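Local coordinates for protein iodotyrosine deiodinase (Thermotoga neapolitana, PDB 6Q1B) that uses FMN to catalyse the dehalogenation of halotyrosines, releasing L-tyrosine and halide from iodo-, bromo- and chlorotyrosines, with NADPH as the reductant of the overall reaction, at residues A[134-139]-A[161-166]; A[43-48]-A[115-120]; A[52-57]-A[94-99]. All coordinates share one frame; numbering follows the deposited sequence. Where two conformers were deposited one is given.

Contact 1 lies deepest, its centre about 5 Å from the centre of the chain, and joins strand 156-165 to the edge of the sheet beside FMN through backbone hydrogen bonds. Contact 2 is also buried, but its helix 113-130 lies against strand 46-51 by apolar and CH-pi packing, and the helix runs on to strand 134-135 of contact 1. Contact 3 is partly exposed and depends on a lysine, a carboxylate and bound waters at helix ends. Contacts 1 and 3 touch where P163 packs on F94 and A98, whereas contact 3 lies within the span that contact 2 encloses, strand 46-51 leads into helix 54-74, and both contacts meet the second subunit.

Contact 1: residues A[134-139]-A[161-166]; sequences GSVPYT and ILPVGY. With FMN (flavin mononucleotide), chain C; YOF (3-fluorotyrosine), chain D.
The backbones of Y138 and I161 exchange two hydrogen bonds, Y138 N giving to I161 O over 2.8 Å and I161 N giving back to Y138 O, a single antiparallel bridge. At the far end G134 N binds G165 O, also over 2.8 Å, and its return bond is weak. Between these points the pairing lapses and side chains take over. V136 spreads its two methyls to different partners: with chi1 at 49°, CG1 is wedged between backbone N and carbonyl carbon and lies 3.5 Å from P163 CD, while CG2 reaches to 3.4 Å from N1 of the flavin. P137 packs on the flavin through CG, 3.8 Å from C9, and its CB also touches L162 CD2. The ring of Y138 lies side by side with I161, pointing the same way, CD2 being 4.0 Å from I161 CD1. Its edge is turned to the bound 3-fluorotyrosine, whose carboxylate OXT is in the ring plane, 3.3 Å from CE1; the hydroxyl beyond is held by E68, itself a substrate-binding residue. T139 N then donates to flavin O4 over 3.1 Å at 164°, and T139 OG1 lies close to both O4 and N5. Strand 156-165 belongs to the antiparallel sheet of the nitroreductase fold, and its pairing with 134-139 brings V136, P137, Y138 and T139 to the isoalloxazine in sequence. The N-H given to O4 would probably polarise the C4=O4 carbonyl, and the T139 hydroxyl, near both O4 and N5, may affect the reactivity at N5.

Contact 2: residues A[43-48]-A[115-120]; sequences AQPWRF and ESVWLA. With FMN (flavin mononucleotide), chain I.
P45, W46, S116, V117 and A120 meet mainly through carbon atoms, strand residues 46-48 and helix residues 115-120 running at 56° to each other with their axes 9.2 Å apart at the closest. Apolar packing begins at P45, whose CG fits against S116 CB at 3.6 Å and touches V117 CG2. V117 CG2 also reaches W46 CB at 4.0 Å. Aromatic packing falls to the indole of W46. Its chi1 of 37° holds CG between backbone N and carbonyl carbon, which turns the ring over the helix so that A120 CB makes a CH-pi contact with one face, 3.9 Å from the centroid of the six-membered ring. The opposite face is covered near the rim by Q44 CA and P45 CD, so that both faces are packed, which probably limits tilting of the indole. Replacing W46 by a serine would probably leave A120 CB without its aromatic cover and N35 OD1 without the indole N-H that it accepts. Polar groups look past the interface: S116 OG bonds to Y112 O and G40 N. On the cofactor side S116 OG is 3.5 Å from the dimethylbenzene methyl C8M of an FMN that residues of the second subunit also bind. With its joining surface apolar, and with the indole N-H and the S116 hydroxyl bonded to residues outside the two segments, the contact relies on close fit to place the helix that borders this flavin.

Contact 3: residues A[52-57]-A[94-99]; sequences EDEKLK and FLKEAP
E52 meets P99 first through carbon, its CG lying 3.5 Å from P99 O, and then through water. Its side chain, extended beyond CG, carries OE1 to a water that donates both to this carboxylate oxygen and to P99 O. A second water lies between E52 O and P99 O and accepts from K57 NZ, so P99 O has two waters within bonding distance. The backbone N-H groups of E52 and D53 both donate to N184 OD1 of the second subunit, which probably steadies the turn leading into the helix. D53 is the N-cap of helix 54-74: its OD2 accepts from L56 N over 2.9 Å, on the anti side of the carboxylate. The helix so begun runs past the short helix 94-97, and its first turn meets the place where that helix ends and the chain passes through A98 towards strand 100-107 of the nitroreductase sheet. E54 bends back at chi2, -59°, and its OE2 forms a salt bridge with K57 NZ over 2.8 Å, while a third water lies between OE1 and K96 O, within bonding distance of both. K57 points its side chain across, bent at chi3 (-52°), and NZ donates to K96 O at 2.8 Å and to A98 O at 2.6 Å. With E54 OE2 and the second water this makes four acceptors round an ammonium that has three protons. The positive charge would probably suit the partial negative end of helix 94-97. Lower on the stem, K57 CB passes 3.6 Å from L95 O, a buried carbonyl without a hydrogen-bonding partner, and the L95 side chain turns inward against Y138, I161 and P163.

Contact 1: residues A[134-139]-A[161-166]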
loop_
_atom_site.group_PDB
_atom_site.type_symbol
_atom_site.label_atom_id
_atom_site.label_comp_id
_atom_site.label_asym_id
_atom_site.label_seq_id
_atom_site.Cartn_x
_atom_site.Cartn_y
_atom_site.Cartn_z
ATOM N N GLY A 134 -11.622 -7.121 11.720
ATOM C CA GLY A 134 -10.323 -6.694 12.171
ATOM C C GLY A 134 -9.271 -7.472 11.441
ATOM O O GLY A 134 -9.507 -8.548 10.907
ATOM N N SER A 135 -8.082 -6.916 11.431
ATOM C CA SER A 135 -6.964 -7.640 10.903
ATOM C C SER A 135 -5.670 -7.066 11.398
ATOM O O SER A 135 -5.647 -6.129 12.177
ATOM C CB SER A 135 -6.970 -7.641 9.380
ATOM O OG SER A 135 -6.043 -8.612 8.911
ATOM N N VAL A 136 -4.602 -7.708 10.994
ATOM C CA VAL A 136 -3.276 -7.257 11.311
ATOM C C VAL A 136 -2.433 -7.705 10.135
ATOM O O VAL A 136 -2.572 -8.823 9.679
ATOM C CB VAL A 136 -2.767 -7.820 12.631
ATOM C CG1 VAL A 136 -2.962 -9.310 12.706
ATOM C CG2 VAL A 136 -1.307 -7.433 12.832
ATOM N N PRO A 137 -1.598 -6.815 9.613
ATOM C CA PRO A 137 -0.706 -7.236 8.549
ATOM C C PRO A 137 0.397 -8.024 9.192
ATOM O O PRO A 137 1.331 -7.477 9.728
ATOM C CB PRO A 137 -0.214 -5.926 7.954
ATOM C CG PRO A 137 -1.190 -4.922 8.395
ATOM C CD PRO A 137 -1.606 -5.356 9.740
ATOM N N TYR A 138 0.256 -9.322 9.186
ATOM C CA TYR A 138 1.206 -10.114 9.907
ATOM C C TYR A 138 2.283 -10.559 8.945
ATOM O O TYR A 138 2.007 -11.130 7.910
ATOM C CB TYR A 138 0.547 -11.302 10.571
ATOM C CG TYR A 138 1.602 -12.175 11.144
ATOM C CD1 TYR A 138 2.436 -11.709 12.151
ATOM C CD2 TYR A 138 1.833 -13.436 10.635
ATOM C CE1 TYR A 138 3.447 -12.489 12.637
ATOM C CE2 TYR A 138 2.841 -14.214 11.105
ATOM C CZ TYR A 138 3.633 -13.746 12.125
ATOM O OH TYR A 138 4.639 -14.519 12.594
ATOM N N THR A 139 3.527 -10.313 9.330
ATOM C CA THR A 139 4.657 -10.573 8.476
ATOM C C THR A 139 5.674 -11.343 9.294
ATOM O O THR A 139 6.449 -10.749 10.039
ATOM C CB THR A 139 5.272 -9.279 7.950
ATOM O OG1 THR A 139 5.562 -8.424 9.057
ATOM C CG2 THR A 139 4.308 -8.556 7.020
ATOM N N ILE A 161 0.184 -12.027 5.723
ATOM C CA ILE A 161 -0.885 -12.827 6.276
ATOM C C ILE A 161 -1.761 -11.884 7.019
ATOM O O ILE A 161 -1.309 -11.245 7.959
ATOM C CB ILE A 161 -0.345 -13.892 7.210
ATOM C CG1 ILE A 161 0.563 -14.836 6.437
ATOM C CG2 ILE A 161 -1.492 -14.662 7.877
ATOM C CD1 ILE A 161 1.412 -15.704 7.354
ATOM N N LEU A 162 -3.002 -11.774 6.575
ATOM C CA LEU A 162 -3.976 -10.933 7.201
ATOM C C LEU A 162 -4.963 -11.806 7.912
ATOM O O LEU A 162 -5.890 -12.301 7.313
ATOM C CB LEU A 162 -4.672 -10.061 6.170
ATOM C CG LEU A 162 -3.833 -8.986 5.532
ATOM C CD1 LEU A 162 -4.610 -8.384 4.404
ATOM C CD2 LEU A 162 -3.544 -7.935 6.562
ATOM N N PRO A 163 -4.765 -12.026 9.206
ATOM C CA PRO A 163 -5.842 -12.709 9.906
ATOM C C PRO A 163 -7.043 -11.809 9.889
ATOM O O PRO A 163 -6.894 -10.608 10.072
ATOM C CB PRO A 163 -5.317 -12.868 11.343
ATOM C CG PRO A 163 -3.850 -12.544 11.256
ATOM C CD PRO A 163 -3.694 -11.607 10.124
ATOM N N VAL A 164 -8.202 -12.366 9.646
ATOM C CA VAL A 164 -9.393 -11.574 9.545
ATOM C C VAL A 164 -10.459 -12.236 10.353
ATOM O O VAL A 164 -10.691 -13.433 10.253
ATOM C CB VAL A 164 -9.860 -11.427 8.096
ATOM C CG1 VAL A 164 -11.193 -10.712 8.055
ATOM C CG2 VAL A 164 -8.827 -10.663 7.283
ATOM N N GLY A 165 -11.160 -11.436 11.120
ATOM C CA GLY A 165 -12.260 -11.949 11.880
ATOM C C GLY A 165 -12.899 -10.790 12.565
ATOM O O GLY A 165 -12.526 -9.649 12.342
ATOM N N TYR A 166 -13.867 -11.101 13.400
ATOM C CA TYR A 166 -14.454 -10.100 14.241
ATOM C C TYR A 166 -13.500 -9.776 15.363
ATOM O O TYR A 166 -12.980 -10.665 16.023
ATOM C CB TYR A 166 -15.756 -10.589 14.824
ATOM C CG TYR A 166 -16.824 -10.812 13.801
ATOM C CD1 TYR A 166 -17.230 -9.785 12.976
ATOM C CD2 TYR A 166 -17.440 -12.051 13.678
ATOM C CE1 TYR A 166 -18.221 -9.975 12.052
ATOM C CE2 TYR A 166 -18.423 -12.250 12.755
ATOM C CZ TYR A 166 -18.808 -11.202 11.943
ATOM O OH TYR A 166 -19.810 -11.395 11.018
HETATM N N1 FMN C . 1.840 -6.545 13.708
HETATM C C2 FMN C . 2.234 -7.693 14.288
HETATM O O2 FMN C . 1.774 -8.003 15.379
HETATM N N3 FMN C . 3.152 -8.497 13.675
HETATM C C4 FMN C . 3.674 -8.190 12.449
HETATM O O4 FMN C . 4.504 -8.923 11.921
HETATM C C4A FMN C . 3.275 -7.019 11.857
HETATM N N5 FMN C . 3.775 -6.675 10.644
HETATM C C5A FMN C . 3.329 -5.539 10.037
HETATM C C6 FMN C . 3.829 -5.251 8.783
HETATM C C7 FMN C . 3.402 -4.115 8.133
HETATM C C7M FMN C . 3.946 -3.806 6.777
HETATM C C8 FMN C . 2.480 -3.291 8.760
HETATM C C8M FMN C . 1.991 -2.083 8.018
HETATM C C9 FMN C . 1.955 -3.581 10.020
HETATM C C9A FMN C . 2.397 -4.728 10.663
HETATM N N10 FMN C . 1.928 -5.061 11.923
HETATM C C10 FMN C . 2.341 -6.223 12.489
HETATM C "C1'" FMN C . 0.935 -4.227 12.644
HETATM C "C2'" FMN C . 1.644 -3.009 13.232
HETATM O "O2'" FMN C . 2.295 -3.382 14.430
HETATM C "C3'" FMN C . 0.619 -1.903 13.457
HETATM O "O3'" FMN C . 0.119 -1.473 12.209
HETATM C "C4'" FMN C . 1.168 -0.714 14.234
HETATM O "O4'" FMN C . 1.449 -1.188 15.533
HETATM C "C5'" FMN C . 0.133 0.385 14.340
HETATM O "O5'" FMN C . -1.031 -0.181 14.888
HETATM P P FMN C . -2.303 0.739 15.134
HETATM O O1P FMN C . -3.310 -0.116 15.932
HETATM O O2P FMN C . -2.894 1.156 13.786
HETATM O O3P FMN C . -1.787 1.938 15.928
HETATM N N YOF D . 6.552 -10.108 13.146
HETATM C CA YOF D . 6.960 -10.036 14.514
HETATM C C YOF D . 5.719 -10.223 15.351
HETATM O O YOF D . 5.912 -10.198 16.677
HETATM O OXT YOF D . 4.584 -10.346 14.913
HETATM C CB YOF D . 7.541 -8.677 14.869
HETATM C CG YOF D . 6.721 -7.493 14.503
HETATM C CD1 YOF D . 7.139 -6.698 13.431
HETATM C CD2 YOF D . 5.599 -7.112 15.250
HETATM C CE1 YOF D . 6.411 -5.545 13.126
HETATM C CE2 YOF D . 4.862 -5.970 14.942
HETATM C CZ YOF D . 5.270 -5.196 13.856
HETATM O OH YOF D . 4.567 -4.086 13.554
HETATM F F YOF D . 6.760 -4.761 12.086
#

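Contact 2: residues A[43-48]-A[115-120]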
loop_
_atom_site.group_PDB
_atom_site.type_symbol
_atom_site.label_atom_id
_atom_site.label_comp_id
_atom_site.label_asym_id
_atom_site.label_seq_id
_atom_site.Cartn_x
_atom_site.Cartn_y
_atom_site.Cartn_z
ATOM N N ALA A 43 -1.794 -4.370 -13.640
ATOM C CA ALA A 43 -1.619 -5.790 -13.616
ATOM C C ALA A 43 -2.512 -6.443 -12.587
ATOM O O ALA A 43 -2.780 -7.617 -12.678
ATOM C CB ALA A 43 -0.196 -6.112 -13.339
ATOM N N GLN A 44 -2.968 -5.681 -11.603
ATOM C CA GLN A 44 -3.749 -6.243 -10.496
ATOM C C GLN A 44 -3.006 -7.434 -9.933
ATOM O O GLN A 44 -3.499 -8.573 -9.980
ATOM C CB GLN A 44 -5.137 -6.643 -10.962
ATOM C CG GLN A 44 -5.901 -5.479 -11.526
ATOM C CD GLN A 44 -6.846 -5.888 -12.618
ATOM O OE1 GLN A 44 -7.829 -6.536 -12.354
ATOM N NE2 GLN A 44 -6.541 -5.513 -13.855
ATOM N N PRO A 45 -1.787 -7.179 -9.455
ATOM C CA PRO A 45 -0.804 -8.207 -9.102
ATOM C C PRO A 45 -1.076 -8.906 -7.778
ATOM O O PRO A 45 -0.279 -9.682 -7.325
ATOM C CB PRO A 45 0.492 -7.412 -9.035
ATOM C CG PRO A 45 0.051 -6.083 -8.549
ATOM C CD PRO A 45 -1.220 -5.828 -9.299
ATOM N N TRP A 46 -2.204 -8.625 -7.193
ATOM C CA TRP A 46 -2.595 -9.262 -5.961
ATOM C C TRP A 46 -3.283 -10.559 -6.227
ATOM O O TRP A 46 -4.039 -10.690 -7.178
ATOM C CB TRP A 46 -3.517 -8.364 -5.155
ATOM C CG TRP A 46 -4.462 -7.597 -5.982
ATOM C CD1 TRP A 46 -5.664 -8.007 -6.445
ATOM C CD2 TRP A 46 -4.288 -6.261 -6.419
ATOM N NE1 TRP A 46 -6.259 -7.004 -7.172
ATOM C CE2 TRP A 46 -5.424 -5.919 -7.173
ATOM C CE3 TRP A 46 -3.256 -5.333 -6.280
ATOM C CZ2 TRP A 46 -5.577 -4.679 -7.754
ATOM C CZ3 TRP A 46 -3.409 -4.091 -6.856
ATOM C CH2 TRP A 46 -4.557 -3.770 -7.577
ATOM N N ARG A 47 -3.022 -11.523 -5.365
ATOM C CA ARG A 47 -3.733 -12.784 -5.384
ATOM C C ARG A 47 -4.060 -13.082 -3.964
ATOM O O ARG A 47 -3.251 -12.810 -3.063
ATOM C CB ARG A 47 -2.908 -13.911 -5.960
ATOM C CG ARG A 47 -2.419 -13.689 -7.357
ATOM C CD ARG A 47 -3.547 -13.762 -8.338
ATOM N NE ARG A 47 -2.977 -13.674 -9.662
ATOM C CZ ARG A 47 -2.629 -12.537 -10.263
ATOM N NH1 ARG A 47 -2.850 -11.371 -9.667
ATOM N NH2 ARG A 47 -2.071 -12.576 -11.468
ATOM N N PHE A 48 -5.241 -13.630 -3.763
ATOM C CA PHE A 48 -5.738 -13.891 -2.434
ATOM C C PHE A 48 -5.966 -15.350 -2.190
ATOM O O PHE A 48 -6.603 -16.058 -2.988
ATOM C CB PHE A 48 -7.020 -13.122 -2.225
ATOM C CG PHE A 48 -6.859 -11.659 -2.425
ATOM C CD1 PHE A 48 -6.090 -10.907 -1.554
ATOM C CD2 PHE A 48 -7.472 -11.027 -3.485
ATOM C CE1 PHE A 48 -5.950 -9.548 -1.747
ATOM C CE2 PHE A 48 -7.326 -9.660 -3.663
ATOM C CZ PHE A 48 -6.568 -8.946 -2.805
ATOM N N GLU A 115 4.660 -2.927 -4.437
ATOM C CA GLU A 115 4.104 -1.617 -4.144
ATOM C C GLU A 115 2.613 -1.650 -4.381
ATOM O O GLU A 115 1.815 -1.172 -3.615
ATOM C CB GLU A 115 4.753 -0.573 -5.024
ATOM C CG GLU A 115 6.218 -0.324 -4.701
ATOM C CD GLU A 115 7.165 -1.414 -5.159
ATOM O OE1 GLU A 115 6.768 -2.273 -5.979
ATOM O OE2 GLU A 115 8.328 -1.400 -4.697
ATOM N N SER A 116 2.235 -2.268 -5.479
ATOM C CA SER A 116 0.825 -2.267 -5.822
ATOM C C SER A 116 -0.000 -3.092 -4.863
ATOM O O SER A 116 -1.123 -2.741 -4.523
ATOM C CB SER A 116 0.625 -2.804 -7.232
ATOM O OG SER A 116 1.277 -1.984 -8.174
ATOM N N VAL A 117 0.533 -4.241 -4.485
ATOM C CA VAL A 117 -0.174 -5.100 -3.576
ATOM C C VAL A 117 -0.299 -4.413 -2.236
ATOM O O VAL A 117 -1.379 -4.413 -1.651
ATOM C CB VAL A 117 0.503 -6.460 -3.473
ATOM C CG1 VAL A 117 -0.077 -7.263 -2.353
ATOM C CG2 VAL A 117 0.272 -7.175 -4.785
ATOM N N TRP A 118 0.763 -3.773 -1.783
ATOM C CA TRP A 118 0.671 -3.139 -0.478
ATOM C C TRP A 118 -0.280 -1.960 -0.512
ATOM O O TRP A 118 -1.013 -1.733 0.433
ATOM C CB TRP A 118 2.044 -2.758 0.032
ATOM C CG TRP A 118 2.604 -3.962 0.624
ATOM C CD1 TRP A 118 3.429 -4.853 0.039
ATOM C CD2 TRP A 118 2.271 -4.489 1.907
ATOM N NE1 TRP A 118 3.675 -5.895 0.896
ATOM C CE2 TRP A 118 2.965 -5.694 2.047
ATOM C CE3 TRP A 118 1.458 -4.050 2.952
ATOM C CZ2 TRP A 118 2.907 -6.460 3.228
ATOM C CZ3 TRP A 118 1.389 -4.814 4.106
ATOM C CH2 TRP A 118 2.104 -6.012 4.221
ATOM N N LEU A 119 -0.315 -1.237 -1.618
ATOM C CA LEU A 119 -1.311 -0.233 -1.816
ATOM C C LEU A 119 -2.729 -0.799 -1.686
ATOM O O LEU A 119 -3.578 -0.285 -0.984
ATOM C CB LEU A 119 -1.095 0.388 -3.180
ATOM C CG LEU A 119 -1.800 1.685 -3.482
ATOM C CD1 LEU A 119 -1.107 2.384 -4.651
ATOM C CD2 LEU A 119 -3.257 1.488 -3.851
ATOM N N ALA A 120 -2.980 -1.885 -2.398
ATOM C CA ALA A 120 -4.251 -2.544 -2.343
ATOM C C ALA A 120 -4.564 -3.054 -0.931
ATOM O O ALA A 120 -5.696 -3.024 -0.502
ATOM C CB ALA A 120 -4.274 -3.668 -3.337
HETATM N N1 FMN I . 1.164 5.353 -14.138
HETATM C C2 FMN I . 2.005 6.010 -14.962
HETATM O O2 FMN I . 1.495 6.643 -15.853
HETATM N N3 FMN I . 3.373 5.947 -14.854
HETATM C C4 FMN I . 3.906 5.224 -13.813
HETATM O O4 FMN I . 5.112 5.151 -13.648
HETATM C C4A FMN I . 3.055 4.568 -12.961
HETATM N N5 FMN I . 3.567 3.836 -11.943
HETATM C C5A FMN I . 2.735 3.220 -11.074
HETATM C C6 FMN I . 3.294 2.514 -10.020
HETATM C C7 FMN I . 2.439 1.906 -9.130
HETATM C C7M FMN I . 3.040 1.169 -7.988
HETATM C C8 FMN I . 1.067 1.985 -9.274
HETATM C C8M FMN I . 0.140 1.339 -8.319
HETATM C C9 FMN I . 0.525 2.669 -10.342
HETATM C C9A FMN I . 1.362 3.300 -11.214
HETATM N N10 FMN I . 0.844 4.007 -12.271
HETATM C C10 FMN I . 1.695 4.642 -13.108
HETATM C "C1'" FMN I . -0.639 4.098 -12.499
HETATM C "C2'" FMN I . -1.111 2.804 -13.212
HETATM O "O2'" FMN I . -0.803 2.788 -14.598
HETATM C "C3'" FMN I . -2.607 2.685 -12.942
HETATM O "O3'" FMN I . -2.762 2.500 -11.557
HETATM C "C4'" FMN I . -3.287 1.538 -13.656
HETATM O "O4'" FMN I . -3.131 1.772 -15.033
HETATM C "C5'" FMN I . -4.761 1.436 -13.314
HETATM O "O5'" FMN I . -5.378 2.668 -13.574
HETATM P P FMN I . -6.903 2.801 -13.274
HETATM O O1P FMN I . -7.624 1.691 -13.992
HETATM O O2P FMN I . -7.251 4.185 -13.766
HETATM O O3P FMN I . -7.114 2.796 -11.785
#

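Contact 3: residues A[52-57]-A[94-99]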
loop_
_atom_site.group_PDB
_atom_site.type_symbol
_atom_site.label_atom_id
_atom_site.label_comp_id
_atom_site.label_asym_id
_atom_site.label_seq_id
_atom_site.Cartn_x
_atom_site.Cartn_y
_atom_site.Cartn_z
ATOM N N GLU A 52 -8.840 -21.127 5.847
ATOM C CA GLU A 52 -9.790 -21.333 6.916
ATOM C C GLU A 52 -9.580 -22.646 7.617
ATOM O O GLU A 52 -10.033 -22.811 8.717
ATOM C CB GLU A 52 -11.196 -21.286 6.385
ATOM C CG GLU A 52 -11.587 -19.913 6.001
ATOM C CD GLU A 52 -12.898 -19.914 5.326
ATOM O OE1 GLU A 52 -13.916 -20.031 6.028
ATOM O OE2 GLU A 52 -12.887 -19.856 4.090
ATOM N N ASP A 53 -8.919 -23.575 6.946
ATOM C CA ASP A 53 -8.783 -24.915 7.456
ATOM C C ASP A 53 -7.979 -24.893 8.748
ATOM O O ASP A 53 -6.886 -24.357 8.781
ATOM C CB ASP A 53 -8.105 -25.800 6.435
ATOM C CG ASP A 53 -7.887 -27.193 6.953
ATOM O OD1 ASP A 53 -8.856 -27.997 6.937
ATOM O OD2 ASP A 53 -6.751 -27.484 7.387
ATOM N N GLU A 54 -8.515 -25.497 9.802
ATOM C CA GLU A 54 -7.916 -25.345 11.103
ATOM C C GLU A 54 -6.527 -25.949 11.131
ATOM O O GLU A 54 -5.624 -25.329 11.679
ATOM C CB GLU A 54 -8.798 -25.972 12.182
ATOM C CG GLU A 54 -10.032 -25.154 12.484
ATOM C CD GLU A 54 -9.698 -23.746 12.954
ATOM O OE1 GLU A 54 -8.695 -23.575 13.689
ATOM O OE2 GLU A 54 -10.434 -22.809 12.578
ATOM N N LYS A 55 -6.370 -27.138 10.555
ATOM C CA LYS A 55 -5.081 -27.801 10.513
ATOM C C LYS A 55 -4.070 -26.904 9.810
ATOM O O LYS A 55 -2.967 -26.693 10.289
ATOM C CB LYS A 55 -5.200 -29.146 9.810
ATOM C CG LYS A 55 -3.895 -29.888 9.646
ATOM C CD LYS A 55 -4.092 -31.133 8.807
ATOM C CE LYS A 55 -2.766 -31.733 8.389
ATOM N NZ LYS A 55 -1.947 -32.140 9.563
ATOM N N LEU A 56 -4.446 -26.351 8.671
ATOM C CA LEU A 56 -3.536 -25.532 7.922
ATOM C C LEU A 56 -3.216 -24.253 8.679
ATOM O O LEU A 56 -2.080 -23.790 8.678
ATOM C CB LEU A 56 -4.123 -25.201 6.569
ATOM C CG LEU A 56 -3.238 -24.304 5.736
ATOM C CD1 LEU A 56 -1.896 -24.942 5.484
ATOM C CD2 LEU A 56 -3.987 -24.086 4.430
ATOM N N LYS A 57 -4.220 -23.676 9.326
ATOM C CA LYS A 57 -3.986 -22.502 10.150
ATOM C C LYS A 57 -2.962 -22.831 11.215
ATOM O O LYS A 57 -2.067 -22.057 11.473
ATOM C CB LYS A 57 -5.269 -22.009 10.813
ATOM C CG LYS A 57 -6.176 -21.240 9.851
ATOM C CD LYS A 57 -7.213 -20.412 10.598
ATOM C CE LYS A 57 -7.973 -21.226 11.580
ATOM N NZ LYS A 57 -9.010 -20.405 12.217
ATOM N N PHE A 94 -3.331 -15.554 17.193
ATOM C CA PHE A 94 -4.348 -15.037 16.316
ATOM C C PHE A 94 -4.286 -15.764 15.009
ATOM O O PHE A 94 -5.229 -15.712 14.256
ATOM C CB PHE A 94 -4.216 -13.535 16.078
ATOM C CG PHE A 94 -2.851 -13.091 15.650
ATOM C CD1 PHE A 94 -2.433 -13.227 14.350
ATOM C CD2 PHE A 94 -1.994 -12.485 16.564
ATOM C CE1 PHE A 94 -1.183 -12.802 13.957
ATOM C CE2 PHE A 94 -0.736 -12.058 16.189
ATOM C CZ PHE A 94 -0.324 -12.204 14.886
ATOM N N LEU A 95 -3.185 -16.441 14.721
ATOM C CA LEU A 95 -3.136 -17.168 13.461
ATOM C C LEU A 95 -3.990 -18.418 13.538
ATOM O O LEU A 95 -4.344 -18.984 12.509
ATOM C CB LEU A 95 -1.714 -17.545 13.112
ATOM C CG LEU A 95 -0.814 -16.355 12.820
ATOM C CD1 LEU A 95 0.584 -16.848 12.661
ATOM C CD2 LEU A 95 -1.279 -15.627 11.560
ATOM N N LYS A 96 -4.284 -18.880 14.743
ATOM C CA LYS A 96 -5.268 -19.943 14.907
ATOM C C LYS A 96 -6.650 -19.336 15.163
ATOM O O LYS A 96 -7.645 -19.825 14.635
ATOM C CB LYS A 96 -4.881 -20.879 16.057
ATOM C CG LYS A 96 -5.978 -21.858 16.454
ATOM C CD LYS A 96 -5.617 -22.599 17.721
ATOM C CE LYS A 96 -6.643 -23.669 18.049
ATOM N NZ LYS A 96 -6.172 -24.546 19.154
ATOM N N GLU A 97 -6.735 -18.288 15.976
ATOM C CA GLU A 97 -8.045 -17.831 16.428
ATOM C C GLU A 97 -8.810 -17.115 15.333
ATOM O O GLU A 97 -10.042 -17.137 15.320
ATOM C CB GLU A 97 -7.908 -16.941 17.667
ATOM C CG GLU A 97 -7.381 -17.708 18.888
ATOM C CD GLU A 97 -8.033 -19.083 19.065
ATOM O OE1 GLU A 97 -9.277 -19.172 18.991
ATOM O OE2 GLU A 97 -7.308 -20.078 19.271
ATOM N N ALA A 98 -8.109 -16.505 14.382
ATOM C CA ALA A 98 -8.817 -15.781 13.345
ATOM C C ALA A 98 -9.518 -16.784 12.455
ATOM O O ALA A 98 -8.959 -17.817 12.093
ATOM C CB ALA A 98 -7.889 -14.914 12.561
ATOM N N PRO A 99 -10.781 -16.519 12.118
ATOM C CA PRO A 99 -11.494 -17.491 11.298
ATOM C C PRO A 99 -10.960 -17.551 9.890
ATOM O O PRO A 99 -11.117 -18.559 9.230
ATOM C CB PRO A 99 -12.932 -16.972 11.323
ATOM C CG PRO A 99 -12.808 -15.545 11.697
ATOM C CD PRO A 99 -11.660 -15.450 12.601
HETATM O O HOH W 1 -11.122 -20.899 10.307
HETATM O O HOH W 2 -13.941 -19.552 8.677
HETATM O O HOH W 3 -9.750 -21.609 15.645
#